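PDB 5MQR: beta-L-arabinobiosidase from Bacteroides thetaiotaomicron, which probably hydrolyses glycosidic bonds, with arabinosidase and sialidase activities assigned to it, in the breakdown of complex plant pectin by a gut bacterium. Local coordinates for residues Val48-Ala59 against Asp397-Gln408. Residues are numbered along the deposited sequence; the frame is centred on the assembly and turned at random.
Sequences VVGVHNIQLVRA and DMWISRIPVPVQ
One face of the Trp399 indole receives the aliphatic part of Gln55, whose CB stands 3.6 Å from the centroid of the six-membered ring and 5° off its normal, a CH-pi contact. The two residues face each other directly as an antiparallel non-hydrogen-bonded pair, and their side chains leave on the same face of the sheet. Gln55 suits the place by having methylenes for the ring face and an amide for polar partners beyond it: CG is anti to the backbone N (chi1 -164°) and lies over the indole, while OE1 accepts from Val437 N. At the ring edge Trp399 NE1 donates 2.8 Å to a water O, which in turn donates to Asp397 OD2 and takes a weak bond from Gln55 NE2. A leucine in place of Trp399 would probably leave Gln55 without its flat support and this water without its indole donor. Asp397 divides its carboxylate: OD1 accepts from Ala59 N at 3.0 Å, and OD2 also forms a salt bridge with Arg359. Strands 52-57 and 397-403 pair antiparallel, propeller sequence against a strand over 330 residues later, so chain start and return close together as in the velcro of a beta-propeller. A classic bulge interrupts them: Leu56 N and Val57 N both reach Met398 O, from the same face of its plane. Further along, Asn53 ND2 donates 2.7 Å to Ser401 OG, which lies almost in the amide plane of Asn53; this small hydroxyl also bonds Tyr391. On the other face His52 and Arg402 run side by side, planes 67° apart, sharing Tyr114 OH, while Arg402 NH2 makes a salt bridge with Asp386. Gly50 suits the type II turn by its positive phi, and a side chain there would press on the Pro404 ring, whose CD already lies 3.2 Å from Gly50 O.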
ATOM      1  N   VAL A  48      -6.691  11.051  -1.598  1.00 21.07           N
ATOM      2  CA  VAL A  48      -6.605   9.675  -1.139  1.00 21.43           C
ATOM      3  C   VAL A  48      -7.748   8.860  -1.763  1.00 22.08           C
ATOM      4  O   VAL A  48      -8.736   9.422  -2.238  1.00 22.37           O
ATOM      5  CB  VAL A  48      -6.521   9.560   0.393  1.00 21.70           C
ATOM      6  CG1 VAL A  48      -5.291  10.318   0.904  1.00 21.97           C
ATOM      7  CG2 VAL A  48      -7.777  10.057   1.086  1.00 21.74           C
ATOM      8  N   VAL A  49      -7.585   7.535  -1.813  1.00 22.52           N
ATOM      9  CA  VAL A  49      -8.580   6.640  -2.439  1.00 22.47           C
ATOM     10  C   VAL A  49      -9.887   6.659  -1.640  1.00 22.79           C
ATOM     11  O   VAL A  49      -9.893   6.542  -0.404  1.00 22.73           O
ATOM     12  CB  VAL A  49      -8.087   5.170  -2.514  1.00 22.51           C
ATOM     13  CG1 VAL A  49      -9.195   4.224  -2.972  1.00 22.73           C
ATOM     14  CG2 VAL A  49      -6.874   5.041  -3.435  1.00 22.58           C
ATOM     15  N   GLY A  50     -10.992   6.797  -2.365  1.00 22.21           N
ATOM     16  CA  GLY A  50     -12.300   6.490  -1.819  1.00 22.63           C
ATOM     17  C   GLY A  50     -12.949   7.535  -0.948  1.00 22.42           C
ATOM     18  O   GLY A  50     -13.846   7.197  -0.205  1.00 23.66           O
ATOM     19  N   VAL A  51     -12.523   8.796  -1.040  1.00 22.41           N
ATOM     20  CA  VAL A  51     -13.093   9.858  -0.227  1.00 22.25           C
ATOM     21  C   VAL A  51     -14.480  10.177  -0.766  1.00 22.13           C
ATOM     22  O   VAL A  51     -14.642  10.443  -1.962  1.00 22.11           O
ATOM     23  CB  VAL A  51     -12.261  11.151  -0.219  1.00 22.51           C
ATOM     24  CG1 VAL A  51     -12.881  12.179   0.727  1.00 23.01           C
ATOM     25  CG2 VAL A  51     -10.851  10.878   0.244  1.00 22.76           C
ATOM     26  N   HIS A  52     -15.471  10.151   0.113  1.00 21.83           N
ATOM     27  CA  HIS A  52     -16.823  10.605  -0.252  1.00 21.89           C
ATOM     28  C   HIS A  52     -17.131  11.936   0.435  1.00 21.47           C
ATOM     29  O   HIS A  52     -17.157  12.017   1.673  1.00 21.10           O
ATOM     30  CB  HIS A  52     -17.872   9.565   0.113  1.00 22.24           C
ATOM     31  CG  HIS A  52     -17.679   8.259  -0.573  1.00 22.40           C
ATOM     32  ND1 HIS A  52     -18.362   7.132  -0.202  1.00 23.01           N
ATOM     33  CD2 HIS A  52     -16.861   7.890  -1.582  1.00 22.58           C
ATOM     34  CE1 HIS A  52     -17.995   6.124  -0.973  1.00 23.42           C
ATOM     35  NE2 HIS A  52     -17.090   6.563  -1.827  1.00 23.24           N
ATOM     36  N   ASN A  53     -17.340  12.965  -0.373  1.00 21.15           N
ATOM     37  CA  ASN A  53     -17.761  14.264   0.127  1.00 21.42           C
ATOM     38  C   ASN A  53     -19.277  14.276  -0.000  1.00 21.61           C
ATOM     39  O   ASN A  53     -19.792  14.177  -1.120  1.00 21.58           O
ATOM     40  CB  ASN A  53     -17.186  15.415  -0.712  1.00 21.46           C
ATOM     41  CG  ASN A  53     -15.716  15.265  -1.005  1.00 21.60           C
ATOM     42  OD1 ASN A  53     -15.299  15.374  -2.163  1.00 22.60           O
ATOM     43  ND2 ASN A  53     -14.913  15.068   0.031  1.00 21.26           N
ATOM     44  N   ILE A  54     -19.969  14.422   1.135  1.00 21.35           N
ATOM     45  CA  ILE A  54     -21.420  14.370   1.218  1.00 21.26           C
ATOM     46  C   ILE A  54     -21.963  15.677   1.805  1.00 21.33           C
ATOM     47  O   ILE A  54     -21.650  16.020   2.951  1.00 20.64           O
ATOM     48  CB  ILE A  54     -21.899  13.208   2.109  1.00 21.58           C
ATOM     49  CG1 ILE A  54     -21.309  11.875   1.635  1.00 22.14           C
ATOM     50  CG2 ILE A  54     -23.426  13.120   2.118  1.00 22.06           C
ATOM     51  CD1 ILE A  54     -21.673  11.468   0.206  1.00 22.29           C
ATOM     52  N   GLN A  55     -22.781  16.389   1.030  1.00 21.04           N
ATOM     53  CA  GLN A  55     -23.424  17.590   1.530  1.00 21.82           C
ATOM     54  C   GLN A  55     -24.648  17.216   2.378  1.00 22.58           C
ATOM     55  O   GLN A  55     -25.504  16.442   1.966  1.00 22.68           O
ATOM     56  CB  GLN A  55     -23.823  18.509   0.384  1.00 21.90           C
ATOM     57  CG  GLN A  55     -24.145  19.937   0.766  1.00 22.10           C
ATOM     58  CD  GLN A  55     -24.532  20.768  -0.445  1.00 22.24           C
ATOM     59  OE1 GLN A  55     -25.431  20.395  -1.200  1.00 22.48           O
ATOM     60  NE2 GLN A  55     -23.834  21.867  -0.663  1.00 22.42           N
ATOM     61  N   LEU A  56     -24.705  17.804   3.560  1.00 23.12           N
ATOM     62  CA  LEU A  56     -25.749  17.559   4.516  1.00 24.19           C
ATOM     63  C   LEU A  56     -26.819  18.648   4.468  1.00 24.29           C
ATOM     64  O   LEU A  56     -27.991  18.328   4.526  1.00 23.76           O
ATOM     65  CB  LEU A  56     -25.151  17.492   5.925  1.00 24.98           C
ATOM     66  CG  LEU A  56     -24.738  16.117   6.403  1.00 25.79           C
ATOM     67  CD1 LEU A  56     -23.741  15.498   5.449  1.00 25.92           C
ATOM     68  CD2 LEU A  56     -24.167  16.190   7.808  1.00 25.91           C
ATOM     69  N   VAL A  57     -26.395  19.918   4.422  1.00 23.85           N
ATOM     70  CA  VAL A  57     -27.312  21.066   4.414  1.00 24.13           C
ATOM     71  C   VAL A  57     -26.958  22.039   3.285  1.00 23.99           C
ATOM     72  O   VAL A  57     -25.819  22.493   3.188  1.00 23.28           O
ATOM     73  CB  VAL A  57     -27.286  21.832   5.759  1.00 24.20           C
ATOM     74  CG1 VAL A  57     -28.316  22.943   5.732  1.00 24.71           C
ATOM     75  CG2 VAL A  57     -27.527  20.889   6.945  1.00 24.16           C
ATOM     76  N   ARG A  58     -27.940  22.330   2.431  1.00 24.16           N
ATOM     77  CA  ARG A  58     -27.791  23.269   1.327  1.00 24.49           C
ATOM     78  C   ARG A  58     -28.655  24.468   1.619  1.00 24.76           C
ATOM     79  O   ARG A  58     -29.880  24.391   1.522  1.00 25.73           O
ATOM     80  CB  ARG A  58     -28.214  22.634  -0.012  1.00 24.78           C
ATOM     81  CG  ARG A  58     -27.983  23.507  -1.242  1.00 24.57           C
ATOM     82  CD  ARG A  58     -28.610  22.921  -2.496  1.00 25.07           C
ATOM     83  NE  ARG A  58     -28.194  23.739  -3.652  1.00 25.23           N
ATOM     84  CZ  ARG A  58     -28.688  24.938  -3.957  1.00 25.39           C
ATOM     85  NH1 ARG A  58     -29.674  25.462  -3.231  1.00 25.96           N
ATOM     86  NH2 ARG A  58     -28.202  25.618  -5.003  1.00 25.07           N
ATOM     87  N   ALA A  59     -28.018  25.577   1.974  1.00 24.77           N
ATOM     88  CA  ALA A  59     -28.743  26.808   2.355  1.00 24.96           C
ATOM     89  C   ALA A  59     -29.657  27.286   1.237  1.00 25.03           C
ATOM     90  O   ALA A  59     -29.266  27.265   0.069  1.00 25.03           O
ATOM     91  CB  ALA A  59     -27.769  27.917   2.728  1.00 24.61           C
ATOM     92  N   ASP A 397     -22.989  26.096   3.458  1.00 22.62           N
ATOM     93  CA  ASP A 397     -23.465  24.729   3.302  1.00 22.79           C
ATOM     94  C   ASP A 397     -22.697  23.818   4.276  1.00 22.50           C
ATOM     95  O   ASP A 397     -21.503  23.992   4.457  1.00 22.17           O
ATOM     96  CB  ASP A 397     -23.243  24.264   1.854  1.00 22.54           C
ATOM     97  CG  ASP A 397     -24.003  25.098   0.851  1.00 23.29           C
ATOM     98  OD1 ASP A 397     -25.125  25.508   1.196  1.00 24.18           O
ATOM     99  OD2 ASP A 397     -23.501  25.341  -0.288  1.00 23.15           O
HETATM  100  N   MSE A 398     -23.396  22.847   4.875  1.00 22.77           N
HETATM  101  CA  MSE A 398     -22.792  21.897   5.821  1.00 22.52           C
HETATM  102  C   MSE A 398     -22.495  20.612   5.091  1.00 22.33           C
HETATM  103  O   MSE A 398     -23.329  20.094   4.314  1.00 21.90           O
HETATM  104  CB  MSE A 398     -23.666  21.662   7.051  1.00 23.08           C
HETATM  105  CG  MSE A 398     -24.135  22.919   7.771  1.00 23.62           C
HETATM  106 SE   MSE A 398     -22.657  24.145   8.109  1.00 24.36          SE
HETATM  107  CE  MSE A 398     -21.630  22.985   9.314  1.00 23.95           C
ATOM    108  N   TRP A 399     -21.282  20.109   5.314  1.00 21.59           N
ATOM    109  CA  TRP A 399     -20.772  18.911   4.656  1.00 21.57           C
ATOM    110  C   TRP A 399     -20.173  17.919   5.669  1.00 21.64           C
ATOM    111  O   TRP A 399     -19.825  18.281   6.811  1.00 21.17           O
ATOM    112  CB  TRP A 399     -19.654  19.288   3.677  1.00 21.14           C
ATOM    113  CG  TRP A 399     -20.084  19.951   2.450  1.00 20.85           C
ATOM    114  CD1 TRP A 399     -20.447  21.253   2.307  1.00 21.36           C
ATOM    115  CD2 TRP A 399     -20.144  19.372   1.151  1.00 20.75           C
ATOM    116  NE1 TRP A 399     -20.727  21.524   0.995  1.00 21.30           N
ATOM    117  CE2 TRP A 399     -20.570  20.385   0.262  1.00 20.83           C
ATOM    118  CE3 TRP A 399     -19.882  18.095   0.649  1.00 20.53           C
ATOM    119  CZ2 TRP A 399     -20.761  20.162  -1.089  1.00 21.13           C
ATOM    120  CZ3 TRP A 399     -20.080  17.863  -0.712  1.00 21.02           C
ATOM    121  CH2 TRP A 399     -20.515  18.897  -1.568  1.00 21.14           C
ATOM    122  N   ILE A 400     -20.035  16.680   5.216  1.00 21.88           N
ATOM    123  CA  ILE A 400     -19.210  15.679   5.896  1.00 22.54           C
ATOM    124  C   ILE A 400     -18.353  14.947   4.838  1.00 22.29           C
ATOM    125  O   ILE A 400     -18.734  14.866   3.689  1.00 21.73           O
ATOM    126  CB  ILE A 400     -20.080  14.717   6.765  1.00 23.14           C
ATOM    127  CG1 ILE A 400     -19.271  14.129   7.931  1.00 23.32           C
ATOM    128  CG2 ILE A 400     -20.730  13.593   5.927  1.00 23.54           C
ATOM    129  CD1 ILE A 400     -20.113  13.415   8.996  1.00 23.86           C
ATOM    130  N   SER A 401     -17.184  14.461   5.227  1.00 22.78           N
ATOM    131  CA  SER A 401     -16.389  13.611   4.350  1.00 23.38           C
ATOM    132  C   SER A 401     -16.039  12.339   5.072  1.00 23.64           C
ATOM    133  O   SER A 401     -15.675  12.351   6.242  1.00 23.12           O
ATOM    134  CB  SER A 401     -15.116  14.304   3.852  1.00 23.72           C
ATOM    135  OG  SER A 401     -15.381  15.111   2.704  1.00 24.20           O
ATOM    136  N   ARG A 402     -16.182  11.235   4.356  1.00 24.55           N
ATOM    137  CA  ARG A 402     -15.724   9.938   4.812  1.00 25.49           C
ATOM    138  C   ARG A 402     -14.404   9.630   4.103  1.00 24.35           C
ATOM    139  O   ARG A 402     -14.336   9.667   2.886  1.00 24.17           O
ATOM    140  CB  ARG A 402     -16.749   8.887   4.461  1.00 26.83           C
ATOM    141  CG  ARG A 402     -16.343   7.481   4.842  1.00 28.75           C
ATOM    142  CD  ARG A 402     -17.098   6.533   3.948  1.00 31.03           C
ATOM    143  NE  ARG A 402     -16.999   5.164   4.390  1.00 33.47           N
ATOM    144  CZ  ARG A 402     -17.430   4.107   3.702  1.00 35.15           C
ATOM    145  NH1 ARG A 402     -17.967   4.239   2.493  1.00 35.03           N
ATOM    146  NH2 ARG A 402     -17.285   2.893   4.236  1.00 37.18           N
ATOM    147  N   ILE A 403     -13.389   9.294   4.879  1.00 23.82           N
ATOM    148  CA  ILE A 403     -12.070   8.938   4.360  1.00 24.03           C
ATOM    149  C   ILE A 403     -11.763   7.493   4.786  1.00 24.21           C
ATOM    150  O   ILE A 403     -11.677   7.218   5.985  1.00 24.43           O
ATOM    151  CB  ILE A 403     -11.007   9.909   4.881  1.00 23.42           C
ATOM    152  CG1 ILE A 403     -11.359  11.329   4.408  1.00 23.32           C
ATOM    153  CG2 ILE A 403      -9.620   9.488   4.425  1.00 23.09           C
ATOM    154  CD1 ILE A 403     -10.963  12.412   5.378  1.00 23.71           C
ATOM    155  N   PRO A 404     -11.642   6.563   3.809  1.00 24.39           N
ATOM    156  CA  PRO A 404     -11.374   5.161   4.187  1.00 25.15           C
ATOM    157  C   PRO A 404     -10.046   4.962   4.909  1.00 24.55           C
ATOM    158  O   PRO A 404      -9.078   5.630   4.586  1.00 24.41           O
ATOM    159  CB  PRO A 404     -11.395   4.406   2.851  1.00 24.95           C
ATOM    160  CG  PRO A 404     -12.311   5.243   2.004  1.00 25.30           C
ATOM    161  CD  PRO A 404     -11.983   6.670   2.380  1.00 24.61           C
ATOM    162  N   VAL A 405     -10.069   4.083   5.907  1.00 24.36           N
ATOM    163  CA  VAL A 405      -8.933   3.742   6.751  1.00 24.54           C
ATOM    164  C   VAL A 405      -8.760   2.219   6.660  1.00 24.47           C
ATOM    165  O   VAL A 405      -9.758   1.476   6.683  1.00 23.21           O
ATOM    166  CB  VAL A 405      -9.188   4.188   8.197  1.00 25.21           C
ATOM    167  CG1 VAL A 405      -8.079   3.753   9.142  1.00 25.43           C
ATOM    168  CG2 VAL A 405      -9.347   5.705   8.234  1.00 25.09           C
ATOM    169  N   PRO A 406      -7.523   1.733   6.498  1.00 24.98           N
ATOM    170  CA  PRO A 406      -6.296   2.551   6.359  1.00 24.57           C
ATOM    171  C   PRO A 406      -6.296   3.476   5.146  1.00 23.45           C
ATOM    172  O   PRO A 406      -6.831   3.125   4.100  1.00 22.18           O
ATOM    173  CB  PRO A 406      -5.161   1.498   6.235  1.00 25.11           C
ATOM    174  CG  PRO A 406      -5.807   0.148   6.198  1.00 25.22           C
ATOM    175  CD  PRO A 406      -7.281   0.271   6.443  1.00 24.88           C
ATOM    176  N   VAL A 407      -5.695   4.653   5.303  1.00 23.92           N
ATOM    177  CA  VAL A 407      -5.748   5.676   4.260  1.00 24.27           C
ATOM    178  C   VAL A 407      -4.791   5.297   3.135  1.00 24.74           C
ATOM    179  O   VAL A 407      -3.627   5.175   3.372  1.00 25.17           O
ATOM    180  CB  VAL A 407      -5.409   7.064   4.824  1.00 24.14           C
ATOM    181  CG1 VAL A 407      -5.550   8.137   3.724  1.00 23.88           C
ATOM    182  CG2 VAL A 407      -6.298   7.390   6.040  1.00 23.97           C
ATOM    183  N   GLN A 408      -5.302   5.080   1.935  1.00 26.11           N
ATOM    184  CA  GLN A 408      -4.508   4.670   0.772  1.00 27.93           C
ATOM    185  C   GLN A 408      -4.297   5.891  -0.122  1.00 26.85           C
ATOM    186  O   GLN A 408      -5.252   6.561  -0.431  1.00 26.05           O
ATOM    187  CB  GLN A 408      -5.269   3.630  -0.063  1.00 30.86           C
ATOM    188  CG  GLN A 408      -4.916   2.168   0.071  1.00 33.96           C
ATOM    189  CD  GLN A 408      -5.783   1.328  -0.861  1.00 37.73           C
ATOM    190  OE1 GLN A 408      -6.976   1.112  -0.590  1.00 39.83           O
ATOM    191  NE2 GLN A 408      -5.220   0.915  -1.998  1.00 39.28           N
TER
HETATM  192  O   HOH W   1      -8.181   5.624   1.737  1.00 25.12           O
HETATM  193  O   HOH W   2     -21.324  23.647  -0.745  1.00 18.61           O